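Local coordinates for peroxiredoxin (Clostridioides difficile, PDB 6TSB), which probably reduces peroxides through its peroxiredoxin part and breaks down chitin through its family 18 glycoside hydrolase domain, the part present in this chain, at residues T113-F118 against R155-L160; I136-P141 against S146-R151. One frame throughout, in Å; residues are numbered along the deposited sequence.

Contact 1: T113-F118 against R155-L160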
loop_
_atom_site.group_PDB
_atom_site.type_symbol
_atom_site.label_atom_id
_atom_site.label_comp_id
_atom_site.label_asym_id
_atom_site.label_seq_id
_atom_site.Cartn_x
_atom_site.Cartn_y
_atom_site.Cartn_z
ATOM N N THR A 113 -5.942 56.027 0.457
ATOM C CA THR A 113 -7.081 56.134 -0.494
ATOM C C THR A 113 -7.345 54.776 -1.149
ATOM O O THR A 113 -8.431 54.268 -0.959
ATOM C CB THR A 113 -6.878 57.275 -1.494
ATOM O OG1 THR A 113 -6.821 58.458 -0.693
ATOM C CG2 THR A 113 -8.007 57.384 -2.491
ATOM N N SER A 114 -6.388 54.222 -1.891
ATOM C CA SER A 114 -6.431 52.837 -2.421
ATOM C C SER A 114 -6.944 51.864 -1.326
ATOM O O SER A 114 -7.851 51.082 -1.603
ATOM C CB SER A 114 -5.075 52.446 -2.977
ATOM O OG SER A 114 -4.070 52.394 -1.955
ATOM N N ARG A 115 -6.440 51.951 -0.095
ATOM C CA ARG A 115 -6.781 51.006 1.005
ATOM C C ARG A 115 -8.252 51.198 1.395
ATOM O O ARG A 115 -8.935 50.191 1.585
ATOM C CB ARG A 115 -5.826 51.159 2.205
ATOM C CG ARG A 115 -4.404 50.669 1.921
ATOM C CD ARG A 115 -3.505 50.540 3.140
ATOM N NE ARG A 115 -3.297 51.793 3.864
ATOM C CZ ARG A 115 -2.269 52.623 3.683
ATOM N NH1 ARG A 115 -1.332 52.367 2.786
ATOM N NH2 ARG A 115 -2.201 53.743 4.376
ATOM N N TYR A 116 -8.719 52.438 1.541
ATOM C CA TYR A 116 -10.128 52.734 1.897
ATOM C C TYR A 116 -11.033 52.233 0.757
ATOM O O TYR A 116 -12.047 51.608 1.008
ATOM C CB TYR A 116 -10.312 54.232 2.168
ATOM C CG TYR A 116 -11.694 54.604 2.659
ATOM C CD1 TYR A 116 -12.039 54.490 4.000
ATOM C CD2 TYR A 116 -12.682 55.025 1.780
ATOM C CE1 TYR A 116 -13.313 54.807 4.455
ATOM C CE2 TYR A 116 -13.958 55.343 2.213
ATOM C CZ TYR A 116 -14.280 55.234 3.558
ATOM O OH TYR A 116 -15.533 55.559 4.000
ATOM N N ASN A 117 -10.635 52.496 -0.487
ATOM C CA ASN A 117 -11.383 52.130 -1.716
ATOM C C ASN A 117 -11.499 50.605 -1.820
ATOM O O ASN A 117 -12.608 50.111 -2.028
ATOM C CB ASN A 117 -10.711 52.691 -2.964
ATOM C CG ASN A 117 -11.522 52.421 -4.208
ATOM O OD1 ASN A 117 -12.717 52.654 -4.221
ATOM N ND2 ASN A 117 -10.886 51.939 -5.257
ATOM N N PHE A 118 -10.387 49.884 -1.686
ATOM C CA PHE A 118 -10.401 48.400 -1.690
ATOM C C PHE A 118 -11.342 47.895 -0.603
ATOM O O PHE A 118 -12.204 47.099 -0.907
ATOM C CB PHE A 118 -9.005 47.821 -1.490
ATOM C CG PHE A 118 -8.919 46.355 -1.823
ATOM C CD1 PHE A 118 -8.635 45.938 -3.109
ATOM C CD2 PHE A 118 -9.132 45.394 -0.847
ATOM C CE1 PHE A 118 -8.570 44.589 -3.412
ATOM C CE2 PHE A 118 -9.061 44.042 -1.155
ATOM C CZ PHE A 118 -8.782 43.648 -2.435
ATOM N N ARG A 155 4.925 44.755 2.541
ATOM C CA ARG A 155 4.814 43.963 3.793
ATOM C C ARG A 155 4.114 44.809 4.847
ATOM O O ARG A 155 3.149 44.343 5.421
ATOM C CB ARG A 155 6.188 43.430 4.227
ATOM C CG ARG A 155 6.249 42.764 5.599
ATOM C CD ARG A 155 7.519 41.916 5.727
ATOM N NE ARG A 155 7.608 41.151 6.965
ATOM C CZ ARG A 155 8.005 41.636 8.143
ATOM N NH1 ARG A 155 8.366 42.906 8.273
ATOM N NH2 ARG A 155 8.042 40.845 9.198
ATOM N N GLU A 156 4.574 46.017 5.107
ATOM C CA GLU A 156 3.897 46.847 6.135
ATOM C C GLU A 156 2.522 47.250 5.604
ATOM O O GLU A 156 1.596 47.424 6.422
ATOM C CB GLU A 156 4.748 48.054 6.520
ATOM C CG GLU A 156 5.890 47.699 7.452
ATOM C CD GLU A 156 6.909 48.818 7.549
ATOM O OE1 GLU A 156 7.722 48.938 6.604
ATOM O OE2 GLU A 156 6.831 49.606 8.529
ATOM N N ASN A 157 2.416 47.430 4.289
ATOM C CA ASN A 157 1.185 47.930 3.630
ATOM C C ASN A 157 0.100 46.857 3.771
ATOM O O ASN A 157 -1.069 47.243 4.035
ATOM C CB ASN A 157 1.449 48.360 2.178
ATOM C CG ASN A 157 2.153 49.709 2.054
ATOM O OD1 ASN A 157 2.346 50.431 3.048
ATOM N ND2 ASN A 157 2.594 50.025 0.839
ATOM N N PHE A 158 0.478 45.571 3.664
ATOM C CA PHE A 158 -0.481 44.451 3.780
ATOM C C PHE A 158 -1.245 44.588 5.094
ATOM O O PHE A 158 -2.470 44.449 5.122
ATOM C CB PHE A 158 0.239 43.111 3.623
ATOM C CG PHE A 158 -0.630 41.875 3.511
ATOM C CD1 PHE A 158 -1.897 41.929 2.931
ATOM C CD2 PHE A 158 -0.152 40.637 3.937
ATOM C CE1 PHE A 158 -2.662 40.783 2.795
ATOM C CE2 PHE A 158 -0.922 39.490 3.796
ATOM C CZ PHE A 158 -2.175 39.569 3.227
ATOM N N THR A 159 -0.554 44.887 6.176
ATOM C CA THR A 159 -1.185 44.962 7.519
ATOM C C THR A 159 -2.232 46.074 7.533
ATOM O O THR A 159 -3.291 45.943 8.230
ATOM C CB THR A 159 -0.129 45.242 8.595
ATOM O OG1 THR A 159 0.940 44.305 8.433
ATOM C CG2 THR A 159 -0.695 45.184 9.997
ATOM N N LEU A 160 -1.911 47.194 6.887
ATOM C CA LEU A 160 -2.808 48.382 6.862
ATOM C C LEU A 160 -4.005 48.067 5.940
ATOM O O LEU A 160 -5.146 48.412 6.271
ATOM C CB LEU A 160 -2.004 49.616 6.424
ATOM C CG LEU A 160 -0.872 50.062 7.365
ATOM C CD1 LEU A 160 0.079 51.004 6.637
ATOM C CD2 LEU A 160 -1.386 50.722 8.646
HETATM O O HOH W 1 1.497 53.136 2.834
#
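Arg115 starts toward Leu160 with CG beside the backbone N and anti to the carbonyl carbon (chi1 -70°), and a bend at chi3 (-60°) then turns its guanidinium across the leucine. Leu160 in turn points its CB toward the arginine. The two residues join helices 112-128 and 154-169, consecutive outer helices of the TIM barrel that come before and after strand 133-137 in the chain. The touch itself is that of an aliphatic chain on an arginine: CB of Leu160 lies 3.6 Å from NE and 3.7 Å from CD of Arg115. Farther out, Leu160 CD1 sits 4.1 Å above the guanidinium plane, over its centre.

Asn157, one turn back along the second helix, meets the charged end less directly. Its amide is tilted 37° from the guanidinium, with OD1 4.2 Å from Arg115 NH1, and a water fills in. The stronger polar hold on Arg115 lies outside the two segments, where NH1 donates to Ala109 O in helix 105-109, which helps fix the plane that Leu160 packs against. The bridging water accepts from Arg115 NH1 at 2.9 Å and donates to Asn157 OD1 at 2.8 Å.

Contact 2: I136-P141 against S146-R151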
loop_
_atom_site.group_PDB
_atom_site.type_symbol
_atom_site.label_atom_id
_atom_site.label_comp_id
_atom_site.label_asym_id
_atom_site.label_seq_id
_atom_site.Cartn_x
_atom_site.Cartn_y
_atom_site.Cartn_z
ATOM N N ILE A 136 -8.090 36.745 1.363
ATOM C CA ILE A 136 -7.185 37.575 0.514
ATOM C C ILE A 136 -6.042 36.720 0.019
ATOM O O ILE A 136 -5.380 36.126 0.850
ATOM C CB ILE A 136 -6.719 38.802 1.296
ATOM C CG1 ILE A 136 -7.924 39.593 1.815
ATOM C CG2 ILE A 136 -5.784 39.647 0.446
ATOM C CD1 ILE A 136 -8.766 40.197 0.726
ATOM N N ASP A 137 -5.871 36.589 -1.294
ATOM C CA ASP A 137 -4.852 35.696 -1.900
ATOM C C ASP A 137 -3.861 36.530 -2.700
ATOM O O ASP A 137 -3.716 36.316 -3.901
ATOM C CB ASP A 137 -5.411 34.588 -2.787
ATOM C CG ASP A 137 -6.239 33.553 -2.048
ATOM O OD1 ASP A 137 -6.909 33.946 -1.077
ATOM O OD2 ASP A 137 -6.219 32.356 -2.476
ATOM N N TRP A 138 -3.084 37.335 -1.991
ATOM C CA TRP A 138 -1.945 38.084 -2.569
ATOM C C TRP A 138 -0.716 37.168 -2.584
ATOM O O TRP A 138 -0.267 36.752 -1.489
ATOM C CB TRP A 138 -1.778 39.356 -1.741
ATOM C CG TRP A 138 -0.795 40.344 -2.263
ATOM C CD1 TRP A 138 0.049 40.227 -3.327
ATOM C CD2 TRP A 138 -0.516 41.605 -1.647
ATOM N NE1 TRP A 138 0.808 41.357 -3.439
ATOM C CE2 TRP A 138 0.473 42.226 -2.427
ATOM C CE3 TRP A 138 -1.055 42.284 -0.548
ATOM C CZ2 TRP A 138 0.973 43.491 -2.103
ATOM C CZ3 TRP A 138 -0.578 43.537 -0.240
ATOM C CH2 TRP A 138 0.432 44.128 -1.004
ATOM N N GLU A 139 -0.215 36.839 -3.779
ATOM C CA GLU A 139 0.794 35.778 -3.980
ATOM C C GLU A 139 2.013 36.345 -4.730
ATOM O O GLU A 139 2.274 36.008 -5.880
ATOM C CB GLU A 139 0.104 34.578 -4.655
ATOM C CG GLU A 139 -0.951 33.898 -3.781
ATOM C CD GLU A 139 -1.531 32.579 -4.287
ATOM O OE1 GLU A 139 -0.835 31.901 -5.045
ATOM O OE2 GLU A 139 -2.683 32.224 -3.910
ATOM N N TYR A 140 2.854 37.149 -4.070
ATOM C CA TYR A 140 2.888 37.357 -2.636
ATOM C C TYR A 140 3.311 38.804 -2.421
ATOM O O TYR A 140 4.010 39.374 -3.240
ATOM C CB TYR A 140 3.856 36.357 -1.974
ATOM C CG TYR A 140 3.477 34.900 -2.113
ATOM C CD1 TYR A 140 2.517 34.350 -1.280
ATOM C CD2 TYR A 140 4.042 34.067 -3.076
ATOM C CE1 TYR A 140 2.109 33.030 -1.407
ATOM C CE2 TYR A 140 3.656 32.735 -3.207
ATOM C CZ TYR A 140 2.685 32.212 -2.361
ATOM O OH TYR A 140 2.228 30.920 -2.446
ATOM N N PRO A 141 2.935 39.459 -1.314
ATOM C CA PRO A 141 3.439 40.798 -1.050
ATOM C C PRO A 141 4.971 40.788 -1.099
ATOM O O PRO A 141 5.559 39.843 -0.664
ATOM C CB PRO A 141 2.959 41.117 0.365
ATOM C CG PRO A 141 1.802 40.173 0.626
ATOM C CD PRO A 141 2.042 38.969 -0.265
ATOM N N SER A 146 5.353 35.725 -9.445
ATOM C CA SER A 146 4.173 35.375 -10.285
ATOM C C SER A 146 4.026 36.300 -11.504
ATOM O O SER A 146 3.077 36.057 -12.304
ATOM C CB SER A 146 2.929 35.418 -9.458
ATOM O OG SER A 146 2.641 36.759 -9.109
ATOM N N GLY A 147 4.882 37.327 -11.623
ATOM C CA GLY A 147 4.862 38.334 -12.705
ATOM C C GLY A 147 4.125 39.623 -12.325
ATOM O O GLY A 147 4.064 40.529 -13.164
ATOM N N ILE A 148 3.582 39.713 -11.110
ATOM C CA ILE A 148 2.835 40.904 -10.612
ATOM C C ILE A 148 3.818 41.967 -10.105
ATOM O O ILE A 148 4.982 41.653 -9.825
ATOM C CB ILE A 148 1.828 40.521 -9.509
ATOM C CG1 ILE A 148 2.521 40.010 -8.246
ATOM C CG2 ILE A 148 0.819 39.521 -10.041
ATOM C CD1 ILE A 148 1.586 39.686 -7.103
ATOM N N THR A 149 3.312 43.186 -9.956
ATOM C CA THR A 149 3.968 44.330 -9.291
ATOM C C THR A 149 4.263 43.991 -7.817
ATOM O O THR A 149 3.355 43.462 -7.122
ATOM C CB THR A 149 3.071 45.568 -9.426
ATOM O OG1 THR A 149 2.970 45.864 -10.817
ATOM C CG2 THR A 149 3.596 46.765 -8.670
ATOM N N SER A 150 5.466 44.335 -7.352
ATOM C CA SER A 150 5.825 44.354 -5.916
ATOM C C SER A 150 6.587 45.626 -5.605
ATOM O O SER A 150 7.195 46.172 -6.529
ATOM C CB SER A 150 6.643 43.150 -5.518
ATOM O OG SER A 150 7.786 42.996 -6.356
ATOM N N ARG A 151 6.585 45.985 -4.325
ATOM C CA ARG A 151 7.321 47.120 -3.726
ATOM C C ARG A 151 7.799 46.702 -2.338
ATOM O O ARG A 151 7.077 46.024 -1.608
ATOM C CB ARG A 151 6.418 48.356 -3.585
ATOM C CG ARG A 151 5.699 48.776 -4.862
ATOM C CD ARG A 151 4.866 50.045 -4.708
ATOM N NE ARG A 151 4.500 50.620 -6.005
ATOM C CZ ARG A 151 3.385 50.351 -6.678
ATOM N NH1 ARG A 151 2.491 49.509 -6.188
ATOM N NH2 ARG A 151 3.179 50.906 -7.860
HETATM O O HOH W 2 3.589 41.713 -4.798
HETATM O O HOH W 3 4.654 37.045 -6.649
HETATM O O HOH W 4 0.580 36.374 -7.674
#
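Ser146 faces the backbone of Glu139, its OG 3.3 Å from Glu139 O, and a water spans the same two residues, donating to Glu139 O at 2.7 Å and accepting from Ser146 N at 3.2 Å. This is the loop after strand 133-137 of the family 18 barrel; Asp135, Asp137 and Glu139 fit the DxDxE signature that the family carries at this strand end. The peptide bond between Glu139 and Tyr140 is cis.

After Gly147, whose positive phi turns the chain, Ile148 provides the apolar touch. With CG1 between its backbone N and carbonyl carbon (chi1 66°), it sends CD1 to the edge of the Trp138 indole, near the ring plane and 4.1 Å from CD1 of the tryptophan. The same methyl is 3.9 Å from Glu139 O. One face of the indole carries Pro141 CG, and Phe105 stacks on the ring as well.

Thr149 brings in its carbonyl. A second water accepts from Trp138 NE1 at 3.1 Å and donates to Thr149 O at 2.9 Å and to Tyr140 O, though its protons are contested by more acceptors than they can serve. Thr149 N binds Glu103. Ser150 OG then ties to Ser144, and Arg151 leaves the contact for a salt bridge with Asp107.

Across the two segments the joining is by one methyl, the approach of Ser146 to Glu139 O, and waters that serve Glu139 O, Tyr140 O, Thr149 O and the indole N-H; those waters probably help set how the loop sits, beside its direct ties to Glu103, Ser144 and Asp107.

Both contacts belong to one strand-and-helix region of the barrel, and contact 2 is nested within the chain loop that contact 1 closes. Contact 1 lies on the outer helical layer, partly buried, and joins two helices through an arginine and a leucine. Contact 2 is buried, and holds the 146-151 loop against residues 138-140, which follow strand 133-137. Each uses water, but one bridges side chains and the other mainly backbone carbonyls. Their centres are 14 Å apart, and Phe158 on helix 154-169 links them: its ring meets Trp138 edge-to-face, CD1 3.6 Å from Trp138 CE3, and also packs on Pro141. Phe118 on the other helix reaches Ile136.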